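Local coordinates for protein transcriptional regulator (Rhodococcus sp., PDB 2O0Y) that probably binds DNA and regulates transcription as a member of the IclR family, pairing a helix-turn-helix domain with a GAF-like C-terminal domain, at residues L50-T53 against T54-L58; P162-I165 against D166-A169; H239-E242 against C243-A247. All blocks are in the same frame, centred on the assembly; numbering follows the deposited sequence.

Overall arrangement
The three contacts are local turns of helix spread along the chain. Interaction 1 opens helix 52-64 in the helix-turn-helix domain, with its centre about 37 Å from the centre of the chain. Interactions 2 and 3 both lie in the IclR C-terminal region, the first where helix 165-171 begins and the other within helix 237-254, which packs on the six-stranded antiparallel sheet. Their centres are 28 Å apart and their nearest atoms about 20 Å. Interaction 1 is 46 Å from interaction 2 and 53 Å from interaction 3, centre to centre, and lies across the chain's centre from interaction 3. None touches another. Side chains of interactions 1 and 2 also meet the second subunit.

Interaction 1. Residues L50-T53 against T54-L58; sequences LPKT and TVVRL
Leu50 and Val55 meet through CB of the leucine and methyl CG2 of the valine, 3.7 Å apart, just where the chain turns into helix 52-64. Val55 CG1 stands anti to the backbone N (chi1 -178°), which leaves CG2 beside that nitrogen and facing back to the residues before the helix. Next to this pair the Pro51 ring lies against the Thr54 side chain, with Pro51 CB and Thr54 OG1 3.8 Å apart. Further along, Val56 CG2 makes a tight approach of 3.0 Å to Lys52 O, and the aliphatic part of the lysine crosses the same methyl, Lys52 CG lying 4.1 Å from Val56 CG2.

The first backbone bonds of the helix set these positions. Pro51 is the N-cap residue, and its carbonyl O accepts from Val55 N at 3.0 Å. Val56 N then bonds to Lys52 O at 2.8 Å, and Arg57 N to Thr53 O at 3.1 Å. Outside the turn, Thr48 OG1 is hydrogen-bonded to Leu50 N, Val55 is buried against Leu41, Leu44 and Val45 of helix 41-48, and Arg24 of helix 18-29 touches Leu50, Thr54 and Leu58. Arg57 and Leu58 pack on Val19 and Val22 of the second subunit.

Helix 52-64 follows helix 41-48 in the helix-turn-helix, the place of the recognition helix in this motif. As an N-cap, proline contributes its carbonyl but no side-chain hydroxyl or carboxylate to the first turn, while the exposed outer face with Lys52, Thr53, Val56 and Arg57 remains available, consistent with DNA binding.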
ATOM      1  N   LEU B  50      26.612  -9.572 -13.214  1.00 31.24           N
ATOM      2  CA  LEU B  50      26.932  -8.454 -14.108  1.00 32.06           C
ATOM      3  C   LEU B  50      28.169  -7.725 -13.613  1.00 32.64           C
ATOM      4  O   LEU B  50      28.424  -7.685 -12.399  1.00 34.18           O
ATOM      5  CB  LEU B  50      25.737  -7.472 -14.148  1.00 32.23           C
ATOM      6  CG  LEU B  50      24.490  -7.927 -14.921  1.00 32.98           C
ATOM      7  CD1 LEU B  50      23.342  -6.925 -14.780  1.00 32.42           C
ATOM      8  CD2 LEU B  50      24.804  -8.176 -16.390  1.00 33.85           C
ATOM      9  N   PRO B  51      28.914  -7.080 -14.527  1.00 32.50           N
ATOM     10  CA  PRO B  51      30.045  -6.312 -14.069  1.00 32.02           C
ATOM     11  C   PRO B  51      29.609  -5.181 -13.161  1.00 32.19           C
ATOM     12  O   PRO B  51      28.595  -4.533 -13.420  1.00 31.84           O
ATOM     13  CB  PRO B  51      30.596  -5.711 -15.349  1.00 32.80           C
ATOM     14  CG  PRO B  51      30.121  -6.604 -16.434  1.00 33.78           C
ATOM     15  CD  PRO B  51      28.776  -7.034 -15.992  1.00 32.15           C
ATOM     16  N   LYS B  52      30.396  -4.933 -12.126  1.00 31.31           N
ATOM     17  CA  LYS B  52      30.068  -3.922 -11.144  1.00 30.71           C
ATOM     18  C   LYS B  52      29.766  -2.557 -11.789  1.00 30.57           C
ATOM     19  O   LYS B  52      28.822  -1.900 -11.384  1.00 30.30           O
ATOM     20  CB  LYS B  52      31.206  -3.810 -10.127  1.00 30.52           C
ATOM     21  CG  LYS B  52      30.843  -2.921  -8.933  1.00 30.87           C
ATOM     22  CD  LYS B  52      32.060  -2.524  -8.221  1.00 34.88           C
ATOM     23  CE  LYS B  52      31.699  -1.902  -6.903  1.00 36.45           C
ATOM     24  NZ  LYS B  52      32.772  -2.211  -5.963  1.00 39.26           N
ATOM     25  N   THR B  53      30.573  -2.118 -12.763  1.00 29.28           N
ATOM     26  CA  THR B  53      30.309  -0.821 -13.449  1.00 29.70           C
ATOM     27  C   THR B  53      28.939  -0.787 -14.161  1.00 29.03           C
ATOM     28  O   THR B  53      28.269   0.245 -14.183  1.00 29.60           O
ATOM     29  CB  THR B  53      31.434  -0.442 -14.465  1.00 29.92           C
ATOM     30  OG1 THR B  53      31.533  -1.477 -15.458  1.00 29.82           O
ATOM     31  CG2 THR B  53      32.768  -0.298 -13.766  1.00 30.00           C
ATOM     32  N   THR B  54      28.525  -1.921 -14.716  1.00 28.19           N
ATOM     33  CA  THR B  54      27.197  -2.069 -15.330  1.00 28.66           C
ATOM     34  C   THR B  54      26.125  -1.958 -14.277  1.00 28.32           C
ATOM     35  O   THR B  54      25.190  -1.192 -14.452  1.00 29.06           O
ATOM     36  CB  THR B  54      27.082  -3.415 -16.038  1.00 28.91           C
ATOM     37  OG1 THR B  54      28.093  -3.456 -17.023  1.00 29.70           O
ATOM     38  CG2 THR B  54      25.694  -3.640 -16.663  1.00 30.75           C
ATOM     39  N   VAL B  55      26.263  -2.690 -13.166  1.00 28.82           N
ATOM     40  CA  VAL B  55      25.285  -2.555 -12.068  1.00 28.13           C
ATOM     41  C   VAL B  55      25.221  -1.139 -11.499  1.00 28.24           C
ATOM     42  O   VAL B  55      24.124  -0.619 -11.243  1.00 28.89           O
ATOM     43  CB  VAL B  55      25.524  -3.541 -10.905  1.00 29.16           C
ATOM     44  CG1 VAL B  55      24.402  -3.355  -9.835  1.00 25.03           C
ATOM     45  CG2 VAL B  55      25.447  -5.017 -11.422  1.00 25.36           C
ATOM     46  N   VAL B  56      26.382  -0.515 -11.273  1.00 28.83           N
ATOM     47  CA  VAL B  56      26.418   0.847 -10.733  1.00 28.89           C
ATOM     48  C   VAL B  56      25.638   1.784 -11.657  1.00 29.50           C
ATOM     49  O   VAL B  56      24.844   2.596 -11.190  1.00 30.44           O
ATOM     50  CB  VAL B  56      27.867   1.318 -10.502  1.00 29.59           C
ATOM     51  CG1 VAL B  56      27.953   2.840 -10.109  1.00 31.95           C
ATOM     52  CG2 VAL B  56      28.550   0.454  -9.480  1.00 27.99           C
ATOM     53  N   ARG B  57      25.862   1.700 -12.966  1.00 28.90           N
ATOM     54  CA  ARG B  57      25.141   2.563 -13.906  1.00 29.13           C
ATOM     55  C   ARG B  57      23.616   2.334 -13.872  1.00 28.16           C
ATOM     56  O   ARG B  57      22.819   3.278 -13.898  1.00 26.28           O
ATOM     57  CB  ARG B  57      25.684   2.354 -15.312  1.00 29.98           C
ATOM     58  CG  ARG B  57      24.809   2.884 -16.437  1.00 33.37           C
ATOM     59  CD  ARG B  57      25.587   3.036 -17.777  1.00 37.22           C
ATOM     60  NE  ARG B  57      26.368   1.851 -18.190  1.00 42.83           N
ATOM     61  CZ  ARG B  57      25.928   0.589 -18.337  1.00 43.95           C
ATOM     62  NH1 ARG B  57      24.668   0.235 -18.048  1.00 45.03           N
ATOM     63  NH2 ARG B  57      26.793  -0.351 -18.733  1.00 41.70           N
ATOM     64  N   LEU B  58      23.206   1.076 -13.834  1.00 27.45           N
ATOM     65  CA  LEU B  58      21.746   0.786 -13.830  1.00 25.76           C
ATOM     66  C   LEU B  58      21.127   1.202 -12.531  1.00 27.36           C
ATOM     67  O   LEU B  58      20.019   1.780 -12.532  1.00 26.96           O
ATOM     68  CB  LEU B  58      21.455  -0.699 -14.118  1.00 26.13           C
ATOM     69  CG  LEU B  58      21.814  -1.188 -15.528  1.00 26.76           C
ATOM     70  CD1 LEU B  58      21.835  -2.756 -15.640  1.00 23.99           C
ATOM     71  CD2 LEU B  58      20.846  -0.583 -16.575  1.00 30.33           C
TER

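Interaction 2. Residues P162-I165 against D166-A169; sequences PELI and DDVA
The first turn of helix 165-171, in the IclR C-terminal region, is closed by Leu164 and Val168. Leu164 O accepts from Val168 N at 3.1 Å in a nearly straight bond, with an N-H...O angle of 175°. Methyl CG2 of Val168 rests 3.4 Å from the same oxygen, because CG1 is anti to the backbone N (chi1 163°) and CG2 is left beside it. One residue on, Ala169 N bonds to Ile165 O at 2.8 Å, but this bond is more bent, with an N-H...O angle of 143°, and Ala169 CB sits 3.3 Å from that carbonyl oxygen.

The side chains themselves meet loosely, Leu164 CD2 and Asp167 OD2 coming only to 4.4 Å. The apolar side chains of the turn also pack on other parts of the fold: Val168 on Leu122, Leu148, Trp149 and Leu182, and Ile165 on Val186 of helix 178-192. Asp166 OD1 forms a salt bridge with Arg183 of that helix.

The turn is thus held by main-chain bonds while Ile165 and Val168 are buried and Leu164 packs on Glu97 of the second subunit. The negative charge of Asp166, near the helix start, would probably also interact favourably with the helix dipole.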
ATOM      1  N   PRO B 162      -0.880 -12.795  17.088  1.00 31.14           N
ATOM      2  CA  PRO B 162      -1.182 -12.791  18.512  1.00 31.32           C
ATOM      3  C   PRO B 162      -0.742 -11.485  19.174  1.00 31.40           C
ATOM      4  O   PRO B 162      -1.290 -11.123  20.208  1.00 31.43           O
ATOM      5  CB  PRO B 162      -0.334 -13.946  19.062  1.00 31.50           C
ATOM      6  CG  PRO B 162       0.796 -14.056  18.104  1.00 31.80           C
ATOM      7  CD  PRO B 162       0.175 -13.775  16.765  1.00 31.26           C
ATOM      8  N   GLU B 163       0.200 -10.765  18.563  1.00 31.39           N
ATOM      9  CA  GLU B 163       0.696  -9.512  19.167  1.00 31.70           C
ATOM     10  C   GLU B 163      -0.364  -8.402  19.103  1.00 31.81           C
ATOM     11  O   GLU B 163      -0.237  -7.374  19.784  1.00 31.39           O
ATOM     12  CB  GLU B 163       1.989  -9.043  18.505  1.00 31.78           C
ATOM     13  CG  GLU B 163       1.822  -8.318  17.153  1.00 31.30           C
ATOM     14  CD  GLU B 163       1.599  -9.249  16.007  1.00 34.33           C
ATOM     15  OE1 GLU B 163       1.798 -10.481  16.199  1.00 31.70           O
ATOM     16  OE2 GLU B 163       1.210  -8.744  14.912  1.00 36.22           O
ATOM     17  N   LEU B 164      -1.408  -8.628  18.300  1.00 30.90           N
ATOM     18  CA  LEU B 164      -2.467  -7.646  18.119  1.00 30.93           C
ATOM     19  C   LEU B 164      -3.706  -7.895  18.971  1.00 30.21           C
ATOM     20  O   LEU B 164      -4.606  -7.058  19.006  1.00 30.16           O
ATOM     21  CB  LEU B 164      -2.866  -7.551  16.644  1.00 31.04           C
ATOM     22  CG  LEU B 164      -1.835  -6.908  15.705  1.00 32.30           C
ATOM     23  CD1 LEU B 164      -2.495  -6.596  14.390  1.00 33.56           C
ATOM     24  CD2 LEU B 164      -1.236  -5.652  16.294  1.00 32.55           C
ATOM     25  N   ILE B 165      -3.756  -9.031  19.655  1.00 29.55           N
ATOM     26  CA  ILE B 165      -4.969  -9.419  20.376  1.00 28.01           C
ATOM     27  C   ILE B 165      -5.406  -8.362  21.423  1.00 28.10           C
ATOM     28  O   ILE B 165      -6.573  -7.938  21.454  1.00 26.90           O
ATOM     29  CB  ILE B 165      -4.850 -10.863  20.930  1.00 28.31           C
ATOM     30  CG1 ILE B 165      -5.066 -11.863  19.766  1.00 27.97           C
ATOM     31  CG2 ILE B 165      -5.876 -11.113  22.026  1.00 27.25           C
ATOM     32  CD1 ILE B 165      -4.945 -13.333  20.143  1.00 29.70           C
ATOM     33  N   ASP B 166      -4.462  -7.893  22.229  1.00 27.54           N
ATOM     34  CA  ASP B 166      -4.781  -6.896  23.250  1.00 28.87           C
ATOM     35  C   ASP B 166      -5.437  -5.643  22.660  1.00 28.77           C
ATOM     36  O   ASP B 166      -6.436  -5.152  23.191  1.00 27.72           O
ATOM     37  CB  ASP B 166      -3.535  -6.514  24.046  1.00 28.92           C
ATOM     38  CG  ASP B 166      -3.220  -7.496  25.163  1.00 31.62           C
ATOM     39  OD1 ASP B 166      -4.121  -8.251  25.591  1.00 35.11           O
ATOM     40  OD2 ASP B 166      -2.061  -7.504  25.634  1.00 34.24           O
ATOM     41  N   ASP B 167      -4.875  -5.137  21.560  1.00 29.60           N
ATOM     42  CA  ASP B 167      -5.360  -3.899  20.969  1.00 30.74           C
ATOM     43  C   ASP B 167      -6.746  -4.086  20.361  1.00 30.91           C
ATOM     44  O   ASP B 167      -7.625  -3.233  20.527  1.00 31.56           O
ATOM     45  CB  ASP B 167      -4.371  -3.356  19.934  1.00 31.08           C
ATOM     46  CG  ASP B 167      -3.038  -2.946  20.544  1.00 32.85           C
ATOM     47  OD1 ASP B 167      -2.957  -2.546  21.750  1.00 33.56           O
ATOM     48  OD2 ASP B 167      -2.052  -3.023  19.785  1.00 34.96           O
ATOM     49  N   VAL B 168      -6.941  -5.206  19.669  1.00 31.04           N
ATOM     50  CA  VAL B 168      -8.244  -5.612  19.143  1.00 30.98           C
ATOM     51  C   VAL B 168      -9.252  -5.715  20.294  1.00 31.80           C
ATOM     52  O   VAL B 168     -10.412  -5.336  20.139  1.00 32.12           O
ATOM     53  CB  VAL B 168      -8.132  -6.970  18.400  1.00 31.63           C
ATOM     54  CG1 VAL B 168      -9.493  -7.638  18.199  1.00 29.89           C
ATOM     55  CG2 VAL B 168      -7.427  -6.789  17.056  1.00 31.24           C
ATOM     56  N   ALA B 169      -8.796  -6.212  21.443  1.00 31.53           N
ATOM     57  CA  ALA B 169      -9.670  -6.420  22.603  1.00 32.03           C
ATOM     58  C   ALA B 169     -10.091  -5.082  23.216  1.00 32.10           C
ATOM     59  O   ALA B 169     -11.226  -4.940  23.663  1.00 31.95           O
ATOM     60  CB  ALA B 169      -8.983  -7.292  23.657  1.00 31.56           C
TER

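Interaction 3. Residues H239-E242 against C243-A247; sequences HYIE and CTRAA
Tyr240 and Thr244 join successive turns of helix 237-254 through a doubly used carbonyl; the helix lies on the six-stranded antiparallel sheet of the C-terminal domain, beside helix 97-110. Tyr240 O is gripped twice by Thr244, at 2.9 Å from Thr244 N and at 2.8 Å from Thr244 OG1. The two donors come from opposite faces of the carbonyl plane, and the hydroxyl of this buried threonine finds its acceptor within its own helix. The ordinary backbone bonding continues with Arg245 N on Ile241 O at 2.8 Å.

One turn of the same helix also carries a sulfur-aromatic contact, seen in one of two modelled conformers of His239 and so not firmly fixed. Cys243 SG lies over one face of the His239 ring, 3.5 Å from its centroid and offset toward the rim. The closest ring atom is His239 NE2, at 3.3 Å from Cys243 SG. In this conformer the imidazole swings alongside its own helix because His239 CG is anti to the backbone N (chi1 -180°). The backbones of the same two residues are joined by Cys243 N to His239 O at 2.8 Å.

Further out, Thr244 touches Leu106 of helix 97-110, and Leu208, Phe210, Leu223 and Leu225 of the sheet. The Tyr240 hydroxyl is hydrogen-bonded to Glu112 and Arg236, and its ring meets Phe232 edge to face. A valine in place of Thr244, without the hydroxyl, would probably leave Tyr240 O held from one face of its carbonyl plane by the backbone N-H, and the link between the two turns weaker.

Returning its hydroxyl to the main chain lets Thr244 sit among apolar residues with its polar atom satisfied.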
ATOM      1  N   HIS B 239     -21.362 -31.176   7.692  1.00 26.80           N
ATOM      2  CA  HIS B 239     -21.211 -31.135   6.227  0.70 27.62           C
ATOM      3  C   HIS B 239     -20.619 -29.785   5.848  1.00 27.01           C
ATOM      4  O   HIS B 239     -19.756 -29.704   4.974  1.00 28.82           O
ATOM      5  CB  HIS B 239     -22.579 -31.361   5.510  0.70 27.98           C
ATOM      6  CG  HIS B 239     -22.501 -31.340   4.009  0.70 31.02           C
ATOM      7  ND1 HIS B 239     -23.076 -30.344   3.237  0.70 36.33           N
ATOM      8  CD2 HIS B 239     -21.900 -32.185   3.136  0.70 32.77           C
ATOM      9  CE1 HIS B 239     -22.850 -30.592   1.957  0.70 34.90           C
ATOM     10  NE2 HIS B 239     -22.142 -31.704   1.868  0.70 33.58           N
ATOM     11  N   TYR B 240     -21.074 -28.719   6.516  1.00 27.01           N
ATOM     12  CA  TYR B 240     -20.471 -27.384   6.347  1.00 26.11           C
ATOM     13  C   TYR B 240     -18.993 -27.457   6.630  1.00 25.90           C
ATOM     14  O   TYR B 240     -18.166 -26.977   5.837  1.00 27.59           O
ATOM     15  CB  TYR B 240     -21.102 -26.369   7.324  1.00 26.36           C
ATOM     16  CG  TYR B 240     -22.441 -25.783   6.922  1.00 24.74           C
ATOM     17  CD1 TYR B 240     -23.273 -26.441   6.028  1.00 26.57           C
ATOM     18  CD2 TYR B 240     -22.878 -24.585   7.478  1.00 25.33           C
ATOM     19  CE1 TYR B 240     -24.474 -25.907   5.657  1.00 28.16           C
ATOM     20  CE2 TYR B 240     -24.105 -24.041   7.124  1.00 25.25           C
ATOM     21  CZ  TYR B 240     -24.888 -24.700   6.213  1.00 27.00           C
ATOM     22  OH  TYR B 240     -26.120 -24.204   5.848  1.00 27.20           O
ATOM     23  N   ILE B 241     -18.639 -27.996   7.781  1.00 26.40           N
ATOM     24  CA  ILE B 241     -17.205 -28.211   8.139  1.00 27.18           C
ATOM     25  C   ILE B 241     -16.441 -29.086   7.090  1.00 27.56           C
ATOM     26  O   ILE B 241     -15.327 -28.746   6.687  1.00 28.16           O
ATOM     27  CB  ILE B 241     -17.063 -28.813   9.592  1.00 27.68           C
ATOM     28  CG1 ILE B 241     -17.556 -27.817  10.661  1.00 26.59           C
ATOM     29  CG2 ILE B 241     -15.630 -29.259   9.843  1.00 26.74           C
ATOM     30  CD1 ILE B 241     -17.864 -28.415  12.052  1.00 28.19           C
ATOM     31  N   GLU B 242     -17.014 -30.231   6.690  1.00 28.13           N
ATOM     32  CA  GLU B 242     -16.377 -31.100   5.701  1.00 28.57           C
ATOM     33  C   GLU B 242     -16.152 -30.399   4.362  1.00 28.70           C
ATOM     34  O   GLU B 242     -15.075 -30.554   3.761  1.00 28.77           O
ATOM     35  CB  GLU B 242     -17.189 -32.351   5.473  1.00 30.06           C
ATOM     36  CG  GLU B 242     -16.480 -33.400   4.701  1.00 32.72           C
ATOM     37  CD  GLU B 242     -17.147 -34.750   4.891  1.00 37.97           C
ATOM     38  OE1 GLU B 242     -18.366 -34.755   5.115  1.00 34.78           O
ATOM     39  OE2 GLU B 242     -16.438 -35.781   4.873  1.00 40.27           O
ATOM     40  N   CYS B 243     -17.153 -29.666   3.862  1.00 28.31           N
ATOM     41  CA  CYS B 243     -16.980 -28.923   2.605  1.00 28.65           C
ATOM     42  C   CYS B 243     -15.986 -27.788   2.746  1.00 27.91           C
ATOM     43  O   CYS B 243     -15.197 -27.549   1.833  1.00 27.88           O
ATOM     44  CB  CYS B 243     -18.309 -28.368   2.073  1.00 28.08           C
ATOM     45  SG  CYS B 243     -19.488 -29.697   1.743  1.00 29.78           S
ATOM     46  N   THR B 244     -16.061 -27.045   3.851  1.00 27.39           N
ATOM     47  CA  THR B 244     -15.202 -25.872   3.980  1.00 26.50           C
ATOM     48  C   THR B 244     -13.766 -26.306   4.200  1.00 27.26           C
ATOM     49  O   THR B 244     -12.842 -25.663   3.724  1.00 27.21           O
ATOM     50  CB  THR B 244     -15.709 -24.921   5.067  1.00 26.30           C
ATOM     51  OG1 THR B 244     -17.077 -24.635   4.799  1.00 26.66           O
ATOM     52  CG2 THR B 244     -14.960 -23.575   5.021  1.00 27.43           C
ATOM     53  N   ARG B 245     -13.568 -27.417   4.904  1.00 27.18           N
ATOM     54  CA  ARG B 245     -12.212 -27.948   5.138  1.00 27.24           C
ATOM     55  C   ARG B 245     -11.561 -28.310   3.835  1.00 27.47           C
ATOM     56  O   ARG B 245     -10.419 -27.964   3.626  1.00 29.91           O
ATOM     57  CB  ARG B 245     -12.241 -29.223   6.008  1.00 25.42           C
ATOM     58  CG  ARG B 245     -10.845 -29.666   6.398  1.00 27.16           C
ATOM     59  CD  ARG B 245     -10.844 -31.056   7.121  1.00 27.33           C
ATOM     60  NE  ARG B 245     -11.517 -31.014   8.420  1.00 27.38           N
ATOM     61  CZ  ARG B 245     -11.016 -30.452   9.520  1.00 29.59           C
ATOM     62  NH1 ARG B 245      -9.826 -29.865   9.491  1.00 28.97           N
ATOM     63  NH2 ARG B 245     -11.686 -30.496  10.666  1.00 30.31           N
ATOM     64  N   ALA B 246     -12.275 -29.035   2.973  1.00 28.36           N
ATOM     65  CA  ALA B 246     -11.727 -29.451   1.668  1.00 27.44           C
ATOM     66  C   ALA B 246     -11.397 -28.250   0.800  1.00 27.16           C
ATOM     67  O   ALA B 246     -10.360 -28.221   0.158  1.00 25.31           O
ATOM     68  CB  ALA B 246     -12.700 -30.363   0.946  1.00 28.07           C
ATOM     69  N   ALA B 247     -12.301 -27.278   0.761  1.00 26.49           N
ATOM     70  CA  ALA B 247     -12.116 -26.072  -0.076  1.00 27.01           C
ATOM     71  C   ALA B 247     -10.903 -25.306   0.377  1.00 26.87           C
ATOM     72  O   ALA B 247     -10.091 -24.849  -0.444  1.00 26.72           O
ATOM     73  CB  ALA B 247     -13.367 -25.184   0.046  1.00 27.90           C
TER